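Local atomic coordinates of YceI-like domain protein (Burkholderia cenocepacia BC7, PDB entry 5IXH), a protein that binds a long polyprenyl diphosphate inside a lipocalin-like beta barrel and probably captures antibiotics outside the cell, contributing to intrinsic resistance. Residues 129-134 / 148-153; 31-36 / 43-48; 9-14 / 24-29. One frame throughout, in Å; residues are numbered along the deposited sequence.

Contact 1 of 3, residues 129-134 / 148-153; sequences PIKRSA and VADEVQ. With OTP ((2E,6E,10E,14E,18E,22E,26E)-3,7,11,15,19,23,27,31-octamethyldotriaconta-2,6,10,14,18,22,26,30-octaenyl trihydrogen diphosphate), chain C.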
loop_
_atom_site.group_PDB
_atom_site.type_symbol
_atom_site.label_atom_id
_atom_site.label_comp_id
_atom_site.label_asym_id
_atom_site.label_seq_id
_atom_site.Cartn_x
_atom_site.Cartn_y
_atom_site.Cartn_z
ATOM N N PRO A 129 -0.824 -6.924 -5.144
ATOM C CA PRO A 129 0.370 -7.762 -4.987
ATOM C C PRO A 129 1.564 -7.125 -5.684
ATOM O O PRO A 129 1.456 -6.618 -6.808
ATOM C CB PRO A 129 -0.018 -9.070 -5.675
ATOM C CG PRO A 129 -1.087 -8.703 -6.650
ATOM C CD PRO A 129 -1.778 -7.469 -6.126
ATOM N N ILE A 130 2.698 -7.123 -4.995
ATOM C CA ILE A 130 3.942 -6.657 -5.579
ATOM C C ILE A 130 5.044 -7.655 -5.290
ATOM O O ILE A 130 4.910 -8.504 -4.402
ATOM C CB ILE A 130 4.365 -5.280 -5.028
ATOM C CG1 ILE A 130 4.696 -5.310 -3.523
ATOM C CG2 ILE A 130 3.276 -4.220 -5.337
ATOM C CD1 ILE A 130 5.515 -4.084 -3.051
ATOM N N LYS A 131 6.141 -7.520 -6.016
ATOM C CA LYS A 131 7.374 -8.209 -5.677
ATOM C C LYS A 131 8.261 -7.226 -4.927
ATOM O O LYS A 131 8.622 -6.188 -5.454
ATOM C CB LYS A 131 8.090 -8.667 -6.945
ATOM C CG LYS A 131 7.380 -9.776 -7.684
ATOM C CD LYS A 131 8.177 -10.229 -8.903
ATOM C CE LYS A 131 7.744 -11.613 -9.377
ATOM N NZ LYS A 131 6.276 -11.832 -9.246
ATOM N N ARG A 132 8.632 -7.575 -3.702
ATOM C CA ARG A 132 9.513 -6.711 -2.921
ATOM C C ARG A 132 10.823 -6.448 -3.640
ATOM O O ARG A 132 11.388 -5.351 -3.533
ATOM C CB ARG A 132 9.750 -7.264 -1.507
ATOM C CG ARG A 132 10.507 -8.590 -1.432
ATOM C CD ARG A 132 10.535 -9.122 -0.006
ATOM N NE ARG A 132 11.257 -10.383 0.070
ATOM C CZ ARG A 132 12.580 -10.498 0.051
ATOM N NH1 ARG A 132 13.357 -9.416 -0.025
ATOM N NH2 ARG A 132 13.126 -11.704 0.117
ATOM N N SER A 133 11.308 -7.450 -4.374
ATOM C CA SER A 133 12.572 -7.315 -5.105
ATOM C C SER A 133 12.534 -6.197 -6.158
ATOM O O SER A 133 13.566 -5.592 -6.440
ATOM C CB SER A 133 12.953 -8.636 -5.799
ATOM O OG SER A 133 11.948 -9.016 -6.724
ATOM N N ALA A 134 11.353 -5.916 -6.717
ATOM C CA ALA A 134 11.215 -4.874 -7.725
ATOM C C ALA A 134 11.548 -3.496 -7.170
ATOM O O ALA A 134 11.897 -2.585 -7.915
ATOM C CB ALA A 134 9.807 -4.867 -8.280
ATOM N N VAL A 148 12.310 -15.049 3.026
ATOM C CA VAL A 148 11.086 -14.263 2.958
ATOM C C VAL A 148 10.662 -14.248 1.498
ATOM O O VAL A 148 11.452 -13.889 0.631
ATOM C CB VAL A 148 11.297 -12.795 3.435
ATOM C CG1 VAL A 148 10.018 -11.954 3.274
ATOM C CG2 VAL A 148 11.793 -12.783 4.877
ATOM N N ALA A 149 9.428 -14.665 1.220
ATOM C CA ALA A 149 8.952 -14.725 -0.160
ATOM C C ALA A 149 9.032 -13.355 -0.827
ATOM O O ALA A 149 8.988 -12.324 -0.177
ATOM C CB ALA A 149 7.526 -15.241 -0.215
ATOM N N ASP A 150 9.162 -13.351 -2.145
ATOM C CA ASP A 150 9.230 -12.120 -2.900
ATOM C C ASP A 150 7.865 -11.423 -2.928
ATOM O O ASP A 150 7.761 -10.212 -2.751
ATOM C CB ASP A 150 9.712 -12.394 -4.322
ATOM C CG ASP A 150 10.326 -11.178 -4.990
ATOM O OD1 ASP A 150 10.287 -10.073 -4.406
ATOM O OD2 ASP A 150 10.840 -11.327 -6.115
ATOM N N GLU A 151 6.803 -12.194 -3.118
ATOM C CA GLU A 151 5.487 -11.580 -3.193
ATOM C C GLU A 151 5.020 -11.025 -1.853
ATOM O O GLU A 151 5.064 -11.712 -0.838
ATOM C CB GLU A 151 4.431 -12.556 -3.717
ATOM C CG GLU A 151 3.091 -11.839 -3.893
ATOM C CD GLU A 151 2.072 -12.627 -4.680
ATOM O OE1 GLU A 151 1.063 -13.050 -4.079
ATOM O OE2 GLU A 151 2.264 -12.794 -5.904
ATOM N N VAL A 152 4.583 -9.768 -1.866
ATOM C CA VAL A 152 3.986 -9.107 -0.702
ATOM C C VAL A 152 2.641 -8.549 -1.134
ATOM O O VAL A 152 2.535 -7.928 -2.199
ATOM C CB VAL A 152 4.880 -7.956 -0.194
ATOM C CG1 VAL A 152 4.195 -7.153 0.928
ATOM C CG2 VAL A 152 6.207 -8.496 0.282
ATOM N N GLN A 153 1.613 -8.746 -0.318
ATOM C CA GLN A 153 0.297 -8.211 -0.609
ATOM C C GLN A 153 0.066 -6.940 0.199
ATOM O O GLN A 153 0.102 -6.954 1.434
ATOM C CB GLN A 153 -0.790 -9.232 -0.284
ATOM C CG GLN A 153 -0.725 -10.479 -1.128
ATOM C CD GLN A 153 -1.800 -11.475 -0.762
ATOM O OE1 GLN A 153 -2.485 -11.322 0.251
ATOM N NE2 GLN A 153 -1.960 -12.505 -1.587
HETATM O O7 OTP C . 12.444 -17.965 11.462
HETATM P P2 OTP C . 12.865 -16.919 10.450
HETATM O O5 OTP C . 14.368 -16.754 10.482
HETATM O O6 OTP C . 12.431 -17.342 9.063
HETATM O O4 OTP C . 12.179 -15.531 10.801
HETATM P P1 OTP C . 12.602 -14.132 10.178
HETATM O O2 OTP C . 13.756 -13.548 10.962
HETATM O O3 OTP C . 13.003 -14.306 8.729
HETATM O O1 OTP C . 11.349 -13.163 10.292
HETATM C C40 OTP C . 10.822 -12.478 9.168
HETATM C C39 OTP C . 9.900 -11.435 9.792
HETATM C C37 OTP C . 9.123 -10.572 9.076
HETATM C C38 OTP C . 8.276 -9.608 9.906
HETATM C C36 OTP C . 9.079 -10.526 7.531
HETATM C C35 OTP C . 9.228 -9.057 7.084
HETATM C C34 OTP C . 8.492 -8.776 5.761
HETATM C C32 OTP C . 8.205 -7.474 5.420
HETATM C C33 OTP C . 8.603 -6.309 6.335
HETATM C C31 OTP C . 7.475 -7.171 4.100
HETATM C C30 OTP C . 8.233 -6.065 3.335
HETATM C C29 OTP C . 7.174 -5.013 2.992
HETATM C C27 OTP C . 6.960 -4.568 1.711
HETATM C C28 OTP C . 7.744 -5.037 0.484
HETATM C C26 OTP C . 5.842 -3.537 1.545
HETATM C C25 OTP C . 6.270 -2.391 0.620
HETATM C C24 OTP C . 4.969 -1.579 0.629
HETATM C C22 OTP C . 4.917 -0.291 1.083
HETATM C C23 OTP C . 6.142 0.478 1.588
HETATM C C21 OTP C . 3.548 0.385 1.045
HETATM C C20 OTP C . 3.529 1.180 -0.261
HETATM C C19 OTP C . 2.048 1.406 -0.585
HETATM C C17 OTP C . 1.566 2.652 -0.926
HETATM C C18 OTP C . 2.505 3.858 -0.999
HETATM C C16 OTP C . 0.081 2.877 -1.261
HETATM C C15 OTP C . -0.784 1.627 -1.009
HETATM C C14 OTP C . -2.131 1.840 -1.718
HETATM C C12 OTP C . -2.261 1.561 -3.061
HETATM C C13 OTP C . -1.115 1.010 -3.916
HETATM C C11 OTP C . -3.605 1.776 -3.774
HETATM C C10 OTP C . -4.463 2.847 -3.090
HETATM C C9 OTP C . -5.579 3.142 -4.104
HETATM C C7 OTP C . -6.398 4.233 -3.972
HETATM C C8 OTP C . -6.232 5.204 -2.802
HETATM C C6 OTP C . -7.479 4.445 -5.049
HETATM C C5 OTP C . -8.820 4.801 -4.404
HETATM C C4 OTP C . -9.878 4.419 -5.457
HETATM C C2 OTP C . -10.585 5.321 -6.218
HETATM C C3 OTP C . -11.594 4.753 -7.215
HETATM C C1 OTP C . -10.410 6.838 -6.109
#

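Contact 2 of 3, residues 31-36 / 43-48; sequences AQVKFD and GSAQMT. With OTP ((2E,6E,10E,14E,18E,22E,26E)-3,7,11,15,19,23,27,31-octamethyldotriaconta-2,6,10,14,18,22,26,30-octaenyl trihydrogen diphosphate), chain C.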
loop_
_atom_site.group_PDB
_atom_site.type_symbol
_atom_site.label_atom_id
_atom_site.label_comp_id
_atom_site.label_asym_id
_atom_site.label_seq_id
_atom_site.Cartn_x
_atom_site.Cartn_y
_atom_site.Cartn_z
ATOM N N ALA A 31 -3.830 10.292 2.854
ATOM C CA ALA A 31 -4.401 10.005 1.561
ATOM C C ALA A 31 -5.429 11.050 1.204
ATOM O O ALA A 31 -6.067 11.635 2.084
ATOM C CB ALA A 31 -5.000 8.605 1.548
ATOM N N GLN A 32 -5.576 11.282 -0.094
ATOM C CA GLN A 32 -6.572 12.189 -0.648
ATOM C C GLN A 32 -7.284 11.426 -1.759
ATOM O O GLN A 32 -6.643 10.756 -2.568
ATOM C CB GLN A 32 -5.893 13.446 -1.227
ATOM C CG GLN A 32 -4.678 13.935 -0.439
ATOM C CD GLN A 32 -4.091 15.260 -0.951
ATOM O OE1 GLN A 32 -3.080 15.744 -0.421
ATOM N NE2 GLN A 32 -4.721 15.852 -1.972
ATOM N N VAL A 33 -8.600 11.510 -1.784
ATOM C CA VAL A 33 -9.398 10.872 -2.812
ATOM C C VAL A 33 -10.451 11.831 -3.328
ATOM O O VAL A 33 -11.085 12.552 -2.561
ATOM C CB VAL A 33 -10.089 9.604 -2.279
ATOM C CG1 VAL A 33 -10.914 8.955 -3.363
ATOM C CG2 VAL A 33 -9.071 8.622 -1.739
ATOM N N LYS A 34 -10.632 11.839 -4.634
ATOM C CA LYS A 34 -11.712 12.564 -5.262
ATOM C C LYS A 34 -12.410 11.564 -6.167
ATOM O O LYS A 34 -11.837 11.144 -7.159
ATOM C CB LYS A 34 -11.160 13.739 -6.072
ATOM C CG LYS A 34 -10.105 14.552 -5.335
ATOM C CD LYS A 34 -9.491 15.620 -6.227
ATOM C CE LYS A 34 -8.314 16.305 -5.544
ATOM N NZ LYS A 34 -7.625 17.272 -6.444
ATOM N N PHE A 35 -13.629 11.154 -5.818
ATOM C CA PHE A 35 -14.310 10.098 -6.553
ATOM C C PHE A 35 -15.820 10.201 -6.543
ATOM O O PHE A 35 -16.429 10.260 -5.470
ATOM C CB PHE A 35 -13.933 8.720 -6.008
ATOM C CG PHE A 35 -14.465 7.590 -6.844
ATOM C CD1 PHE A 35 -13.884 7.311 -8.063
ATOM C CD2 PHE A 35 -15.550 6.841 -6.438
ATOM C CE1 PHE A 35 -14.374 6.286 -8.863
ATOM C CE2 PHE A 35 -16.038 5.817 -7.225
ATOM C CZ PHE A 35 -15.438 5.542 -8.441
ATOM N N ASP A 36 -16.403 10.202 -7.737
ATOM C CA ASP A 36 -17.833 10.225 -7.940
ATOM C C ASP A 36 -18.099 9.120 -8.940
ATOM O O ASP A 36 -17.636 9.206 -10.072
ATOM C CB ASP A 36 -18.229 11.567 -8.548
ATOM C CG ASP A 36 -19.715 11.679 -8.818
ATOM O OD1 ASP A 36 -20.426 10.657 -8.759
ATOM O OD2 ASP A 36 -20.162 12.806 -9.098
ATOM N N GLY A 43 -11.921 10.741 -11.561
ATOM C CA GLY A 43 -11.473 10.717 -10.178
ATOM C C GLY A 43 -9.968 10.655 -10.026
ATOM O O GLY A 43 -9.212 10.472 -10.993
ATOM N N SER A 44 -9.520 10.785 -8.789
ATOM C CA SER A 44 -8.102 10.670 -8.511
ATOM C C SER A 44 -7.874 10.296 -7.068
ATOM O O SER A 44 -8.752 10.488 -6.213
ATOM C CB SER A 44 -7.383 11.966 -8.835
ATOM O OG SER A 44 -7.806 12.993 -7.978
ATOM N N ALA A 45 -6.710 9.739 -6.786
ATOM C CA ALA A 45 -6.363 9.386 -5.423
ATOM C C ALA A 45 -4.876 9.423 -5.276
ATOM O O ALA A 45 -4.136 9.105 -6.217
ATOM C CB ALA A 45 -6.870 8.006 -5.089
ATOM N N GLN A 46 -4.425 9.783 -4.089
ATOM C CA GLN A 46 -3.016 9.675 -3.759
ATOM C C GLN A 46 -2.886 9.205 -2.331
ATOM O O GLN A 46 -3.766 9.475 -1.496
ATOM C CB GLN A 46 -2.304 11.004 -3.941
ATOM C CG GLN A 46 -2.856 12.130 -3.111
ATOM C CD GLN A 46 -2.064 13.406 -3.285
ATOM O OE1 GLN A 46 -1.434 13.896 -2.346
ATOM N NE2 GLN A 46 -2.095 13.956 -4.493
ATOM N N MET A 47 -1.784 8.515 -2.046
ATOM C CA MET A 47 -1.452 8.102 -0.696
ATOM C C MET A 47 0.016 8.302 -0.444
ATOM O O MET A 47 0.845 8.049 -1.324
ATOM C CB MET A 47 -1.776 6.632 -0.494
ATOM C CG MET A 47 -1.453 6.119 0.880
ATOM S SD MET A 47 -1.940 4.402 1.080
ATOM C CE MET A 47 -3.681 4.536 0.726
ATOM N N THR A 48 0.348 8.723 0.767
ATOM C CA THR A 48 1.716 8.913 1.213
ATOM C C THR A 48 1.872 8.180 2.514
ATOM O O THR A 48 1.188 8.491 3.498
ATOM C CB THR A 48 1.976 10.380 1.414
ATOM O OG1 THR A 48 1.688 11.061 0.179
ATOM C CG2 THR A 48 3.411 10.622 1.813
HETATM O O7 OTP C . 12.444 -17.965 11.462
HETATM P P2 OTP C . 12.865 -16.919 10.450
HETATM O O5 OTP C . 14.368 -16.754 10.482
HETATM O O6 OTP C . 12.431 -17.342 9.063
HETATM O O4 OTP C . 12.179 -15.531 10.801
HETATM P P1 OTP C . 12.602 -14.132 10.178
HETATM O O2 OTP C . 13.756 -13.548 10.962
HETATM O O3 OTP C . 13.003 -14.306 8.729
HETATM O O1 OTP C . 11.349 -13.163 10.292
HETATM C C40 OTP C . 10.822 -12.478 9.168
HETATM C C39 OTP C . 9.900 -11.435 9.792
HETATM C C37 OTP C . 9.123 -10.572 9.076
HETATM C C38 OTP C . 8.276 -9.608 9.906
HETATM C C36 OTP C . 9.079 -10.526 7.531
HETATM C C35 OTP C . 9.228 -9.057 7.084
HETATM C C34 OTP C . 8.492 -8.776 5.761
HETATM C C32 OTP C . 8.205 -7.474 5.420
HETATM C C33 OTP C . 8.603 -6.309 6.335
HETATM C C31 OTP C . 7.475 -7.171 4.100
HETATM C C30 OTP C . 8.233 -6.065 3.335
HETATM C C29 OTP C . 7.174 -5.013 2.992
HETATM C C27 OTP C . 6.960 -4.568 1.711
HETATM C C28 OTP C . 7.744 -5.037 0.484
HETATM C C26 OTP C . 5.842 -3.537 1.545
HETATM C C25 OTP C . 6.270 -2.391 0.620
HETATM C C24 OTP C . 4.969 -1.579 0.629
HETATM C C22 OTP C . 4.917 -0.291 1.083
HETATM C C23 OTP C . 6.142 0.478 1.588
HETATM C C21 OTP C . 3.548 0.385 1.045
HETATM C C20 OTP C . 3.529 1.180 -0.261
HETATM C C19 OTP C . 2.048 1.406 -0.585
HETATM C C17 OTP C . 1.566 2.652 -0.926
HETATM C C18 OTP C . 2.505 3.858 -0.999
HETATM C C16 OTP C . 0.081 2.877 -1.261
HETATM C C15 OTP C . -0.784 1.627 -1.009
HETATM C C14 OTP C . -2.131 1.840 -1.718
HETATM C C12 OTP C . -2.261 1.561 -3.061
HETATM C C13 OTP C . -1.115 1.010 -3.916
HETATM C C11 OTP C . -3.605 1.776 -3.774
HETATM C C10 OTP C . -4.463 2.847 -3.090
HETATM C C9 OTP C . -5.579 3.142 -4.104
HETATM C C7 OTP C . -6.398 4.233 -3.972
HETATM C C8 OTP C . -6.232 5.204 -2.802
HETATM C C6 OTP C . -7.479 4.445 -5.049
HETATM C C5 OTP C . -8.820 4.801 -4.404
HETATM C C4 OTP C . -9.878 4.419 -5.457
HETATM C C2 OTP C . -10.585 5.321 -6.218
HETATM C C3 OTP C . -11.594 4.753 -7.215
HETATM C C1 OTP C . -10.410 6.838 -6.109
HETATM O O HOH W 1 -6.542 12.978 -5.070
#

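Contact 3 of 3, residues 9-14 / 24-29; sequences SKVSAV and GAFKKF. With OTP ((2E,6E,10E,14E,18E,22E,26E)-3,7,11,15,19,23,27,31-octamethyldotriaconta-2,6,10,14,18,22,26,30-octaenyl trihydrogen diphosphate), chain C.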
loop_
_atom_site.group_PDB
_atom_site.type_symbol
_atom_site.label_atom_id
_atom_site.label_comp_id
_atom_site.label_asym_id
_atom_site.label_seq_id
_atom_site.Cartn_x
_atom_site.Cartn_y
_atom_site.Cartn_z
ATOM N N SER A 9 -8.984 4.131 8.837
ATOM C CA SER A 9 -8.383 3.527 7.648
ATOM C C SER A 9 -7.206 2.647 8.050
ATOM O O SER A 9 -6.663 2.756 9.167
ATOM C CB SER A 9 -7.913 4.626 6.708
ATOM O OG SER A 9 -9.021 5.376 6.229
ATOM N N LYS A 10 -6.803 1.782 7.132
ATOM C CA LYS A 10 -5.713 0.863 7.398
ATOM C C LYS A 10 -4.978 0.562 6.123
ATOM O O LYS A 10 -5.585 0.362 5.067
ATOM C CB LYS A 10 -6.259 -0.448 7.972
ATOM C CG LYS A 10 -5.193 -1.373 8.558
ATOM C CD LYS A 10 -5.668 -2.821 8.601
ATOM C CE LYS A 10 -4.814 -3.663 9.535
ATOM N NZ LYS A 10 -5.084 -5.123 9.384
ATOM N N VAL A 11 -3.655 0.545 6.210
ATOM C CA VAL A 11 -2.813 0.068 5.130
ATOM C C VAL A 11 -1.843 -0.926 5.754
ATOM O O VAL A 11 -1.163 -0.606 6.727
ATOM C CB VAL A 11 -2.025 1.196 4.472
ATOM C CG1 VAL A 11 -1.143 0.648 3.337
ATOM C CG2 VAL A 11 -2.974 2.245 3.907
ATOM N N SER A 12 -1.802 -2.124 5.186
ATOM C CA SER A 12 -0.971 -3.191 5.717
ATOM C C SER A 12 -0.265 -3.929 4.598
ATOM O O SER A 12 -0.583 -3.750 3.421
ATOM C CB SER A 12 -1.795 -4.164 6.566
ATOM O OG SER A 12 -2.725 -4.883 5.796
ATOM N N ALA A 13 0.727 -4.725 4.977
ATOM C CA ALA A 13 1.470 -5.544 4.037
ATOM C C ALA A 13 1.618 -6.935 4.633
ATOM O O ALA A 13 1.960 -7.089 5.805
ATOM C CB ALA A 13 2.810 -4.951 3.738
ATOM N N VAL A 14 1.273 -7.928 3.815
ATOM C CA VAL A 14 1.341 -9.319 4.227
ATOM C C VAL A 14 2.455 -9.998 3.456
ATOM O O VAL A 14 2.434 -10.009 2.216
ATOM C CB VAL A 14 0.035 -10.051 3.933
ATOM C CG1 VAL A 14 0.125 -11.467 4.434
ATOM C CG2 VAL A 14 -1.144 -9.325 4.576
ATOM N N GLY A 24 2.069 -6.656 8.771
ATOM C CA GLY A 24 2.439 -5.442 9.461
ATOM C C GLY A 24 1.536 -4.333 8.962
ATOM O O GLY A 24 0.996 -4.400 7.844
ATOM N N ALA A 25 1.334 -3.311 9.779
ATOM C CA ALA A 25 0.495 -2.174 9.403
ATOM C C ALA A 25 1.244 -0.873 9.525
ATOM O O ALA A 25 2.061 -0.704 10.446
ATOM C CB ALA A 25 -0.736 -2.129 10.271
ATOM N N PHE A 26 1.005 0.047 8.604
ATOM C CA PHE A 26 1.596 1.366 8.676
ATOM C C PHE A 26 0.719 2.237 9.550
ATOM O O PHE A 26 -0.464 2.437 9.261
ATOM C CB PHE A 26 1.736 1.960 7.292
ATOM C CG PHE A 26 2.675 1.205 6.416
ATOM C CD1 PHE A 26 4.046 1.446 6.476
ATOM C CD2 PHE A 26 2.210 0.256 5.517
ATOM C CE1 PHE A 26 4.930 0.751 5.672
ATOM C CE2 PHE A 26 3.091 -0.434 4.705
ATOM C CZ PHE A 26 4.444 -0.193 4.770
ATOM N N LYS A 27 1.266 2.733 10.644
ATOM C CA LYS A 27 0.461 3.470 11.592
ATOM C C LYS A 27 0.308 4.940 11.204
ATOM O O LYS A 27 -0.574 5.624 11.712
ATOM C CB LYS A 27 1.060 3.335 12.978
ATOM C CG LYS A 27 1.066 1.899 13.498
ATOM C CD LYS A 27 -0.344 1.292 13.500
ATOM C CE LYS A 27 -0.373 -0.102 14.106
ATOM N NZ LYS A 27 -1.735 -0.709 14.004
ATOM N N LYS A 28 1.157 5.416 10.308
ATOM C CA LYS A 28 1.099 6.807 9.877
ATOM C C LYS A 28 1.101 6.895 8.356
ATOM O O LYS A 28 2.055 6.464 7.675
ATOM C CB LYS A 28 2.272 7.608 10.411
ATOM C CG LYS A 28 2.292 7.771 11.927
ATOM C CD LYS A 28 3.481 8.642 12.357
ATOM C CE LYS A 28 3.741 8.585 13.858
ATOM N NZ LYS A 28 4.980 9.342 14.215
ATOM N N PHE A 29 0.017 7.440 7.806
ATOM C CA PHE A 29 -0.076 7.707 6.387
ATOM C C PHE A 29 -1.101 8.780 6.171
ATOM O O PHE A 29 -1.872 9.098 7.066
ATOM C CB PHE A 29 -0.432 6.434 5.611
ATOM C CG PHE A 29 -1.728 5.793 6.016
ATOM C CD1 PHE A 29 -2.937 6.195 5.447
ATOM C CD2 PHE A 29 -1.734 4.770 6.947
ATOM C CE1 PHE A 29 -4.129 5.588 5.822
ATOM C CE2 PHE A 29 -2.921 4.159 7.323
ATOM C CZ PHE A 29 -4.120 4.565 6.751
HETATM O O7 OTP C . 12.444 -17.965 11.462
HETATM P P2 OTP C . 12.865 -16.919 10.450
HETATM O O5 OTP C . 14.368 -16.754 10.482
HETATM O O6 OTP C . 12.431 -17.342 9.063
HETATM O O4 OTP C . 12.179 -15.531 10.801
HETATM P P1 OTP C . 12.602 -14.132 10.178
HETATM O O2 OTP C . 13.756 -13.548 10.962
HETATM O O3 OTP C . 13.003 -14.306 8.729
HETATM O O1 OTP C . 11.349 -13.163 10.292
HETATM C C40 OTP C . 10.822 -12.478 9.168
HETATM C C39 OTP C . 9.900 -11.435 9.792
HETATM C C37 OTP C . 9.123 -10.572 9.076
HETATM C C38 OTP C . 8.276 -9.608 9.906
HETATM C C36 OTP C . 9.079 -10.526 7.531
HETATM C C35 OTP C . 9.228 -9.057 7.084
HETATM C C34 OTP C . 8.492 -8.776 5.761
HETATM C C32 OTP C . 8.205 -7.474 5.420
HETATM C C33 OTP C . 8.603 -6.309 6.335
HETATM C C31 OTP C . 7.475 -7.171 4.100
HETATM C C30 OTP C . 8.233 -6.065 3.335
HETATM C C29 OTP C . 7.174 -5.013 2.992
HETATM C C27 OTP C . 6.960 -4.568 1.711
HETATM C C28 OTP C . 7.744 -5.037 0.484
HETATM C C26 OTP C . 5.842 -3.537 1.545
HETATM C C25 OTP C . 6.270 -2.391 0.620
HETATM C C24 OTP C . 4.969 -1.579 0.629
HETATM C C22 OTP C . 4.917 -0.291 1.083
HETATM C C23 OTP C . 6.142 0.478 1.588
HETATM C C21 OTP C . 3.548 0.385 1.045
HETATM C C20 OTP C . 3.529 1.180 -0.261
HETATM C C19 OTP C . 2.048 1.406 -0.585
HETATM C C17 OTP C . 1.566 2.652 -0.926
HETATM C C18 OTP C . 2.505 3.858 -0.999
HETATM C C16 OTP C . 0.081 2.877 -1.261
HETATM C C15 OTP C . -0.784 1.627 -1.009
HETATM C C14 OTP C . -2.131 1.840 -1.718
HETATM C C12 OTP C . -2.261 1.561 -3.061
HETATM C C13 OTP C . -1.115 1.010 -3.916
HETATM C C11 OTP C . -3.605 1.776 -3.774
HETATM C C10 OTP C . -4.463 2.847 -3.090
HETATM C C9 OTP C . -5.579 3.142 -4.104
HETATM C C7 OTP C . -6.398 4.233 -3.972
HETATM C C8 OTP C . -6.232 5.204 -2.802
HETATM C C6 OTP C . -7.479 4.445 -5.049
HETATM C C5 OTP C . -8.820 4.801 -4.404
HETATM C C4 OTP C . -9.878 4.419 -5.457
HETATM C C2 OTP C . -10.585 5.321 -6.218
HETATM C C3 OTP C . -11.594 4.753 -7.215
HETATM C C1 OTP C . -10.410 6.838 -6.109
HETATM O O HOH W 2 -2.863 1.138 9.184
#

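Contact 1 of 3, residues 129-134 / 148-153
R132 reaches across to the carbonyls of V148 and A149 just beyond the point where antiparallel strands 121-131 and 151-160 of the lipocalin-like barrel pair. The strand part is held by backbone bonds: I130 and V152 form a hydrogen-bonded pair, I130 N to V152 O and V152 N to I130 O both measuring 2.9 Å. Two residues on, R132 N donates to D150 O. The guanidinium then takes two carbonyls at its edge, in its own plane: NE of R132 donates to A149 O at 3.0 Å and NH2 of R132 to V148 O at 2.8 Å. With G138 O, V137 O and W142 O also bound, its rotation is fixed. The D150 carboxylate works separately, gripping the start of the 3-10 turn and receiving S133 N on OD1 and the S133 hydroxyl on OD2, both through syn lone pairs; OG sits between S133 N and its carbonyl carbon (chi1 60°), facing the carboxylate. Apolar contacts lie on the ligand side, where V152 and the base of R132 meet a methyl of the octaprenyl chain: CB of R132 lies 3.6 Å from its C28, and CG2 of V152 3.8 Å from the same carbon.

Contact 2 of 3, residues 31-36 / 43-48
The amides of Q32 and Q46 stack across a beta hairpin, strands 22-34 and 44-50 of the lipocalin-like barrel, their planes 26° apart. Q46 CG stands between its backbone N and carbonyl carbon (chi1 59°), while Q32 CG lies beside its backbone N, and the two chains run on side by side in the same direction; their aliphatic parts touch at 3.7 Å between CG of Q32 and CG of Q46. The other flat group, the F35 ring, carries C3, one of the two terminal methyls of the octaprenyl chain, over one face, 3.4 Å above the plane and offset toward the rim; Y94 meets this ring edge-to-face.

Between the strands, Q32 with Q46 and K34 with S44 are hydrogen-bonded pairs, each joined by two backbone bonds. On the outer side, the methylenes of K34 lie along the S44 hydroxyl, which also meets a water that gives a weak bond to Q32 O. The non-hydrogen-bonded pairs, A31 with M47 and V33 with A45, turn inward, and V33, A45 and M47 of these line the lipid pocket. V33 CG2 packs on A45 CB at 4.1 Å, while V33 CG1, anti to its backbone N (chi1 -180°), extends to the end of the lipid tail, 3.5 Å from ligand C1. A45 CB lies 3.6 Å from ligand C6. Further along the lipid, the M47 side chain stands straight out from the strand as far as SD, which comes to 3.4 Å from ligand C16; the bend at the last torsion turns only CE.

Contact 3 of 3, residues 9-14 / 24-29
V11 fits between two aromatic side chains of the opposite segment, F26 and F29, and this is the tight part of the hairpin formed by strands 10-15 and 22-34 of the barrel. Its CG2 sits over the centre of the F29 ring, 3.8 Å from the centroid and 10° off the normal, a CH-pi contact. The ring comes back over V11 because F29 CG stands between its own backbone N and carbonyl carbon (chi1 59°), and S9 CB meets the ring's edge at 3.8 Å from F29 CZ. The second methyl, CG1 of V11, packs 4.0 Å from CD2 of F26. Beyond it the F26 ring meets the lipid, its CZ 3.7 Å from ligand C23, and A13 CB lies on the same lipid-facing side.

Backbone bonds hold the strands: A13 and G24 exchange two, and F26 N donates to V11 O at 2.9 Å. Past F26 the two backbones diverge, and a water bridges them, accepting from V11 N at 3.1 Å and donating to F26 O at 2.7 Å. The other side is looser and more polar. K10 brushes A25 with CE alone, and S12 OG turns to E23 and K155. The hairpin is thus two-sided in its chemistry: an aliphatic and aromatic face suited to a polyprenyl chain, and a more polar face, where S12 and K10 lie beside the small A25.

How the contacts relate
From the N terminus, contact 3 comes first, closing the hairpin of strands 10-15 and 22-34. Strand 22-34 then runs on into contact 2, where it turns back on strand 44-50, so one strand serves both; they touch where M47 SD packs on V11 CG2. Contact 1 is formed much later, closing the loop between strands 121-131 and 151-160. The three follow one another in series, none nested or crossed. Strand 151-160 pairs with 10-15, and Q153 O probably accepts a bond from V14 N, joining late chain to early and closing the barrel. Contacts 1 and 2, with centres about 25 Å apart on opposite sides of the chain's centre, meet different parts of the same lipid.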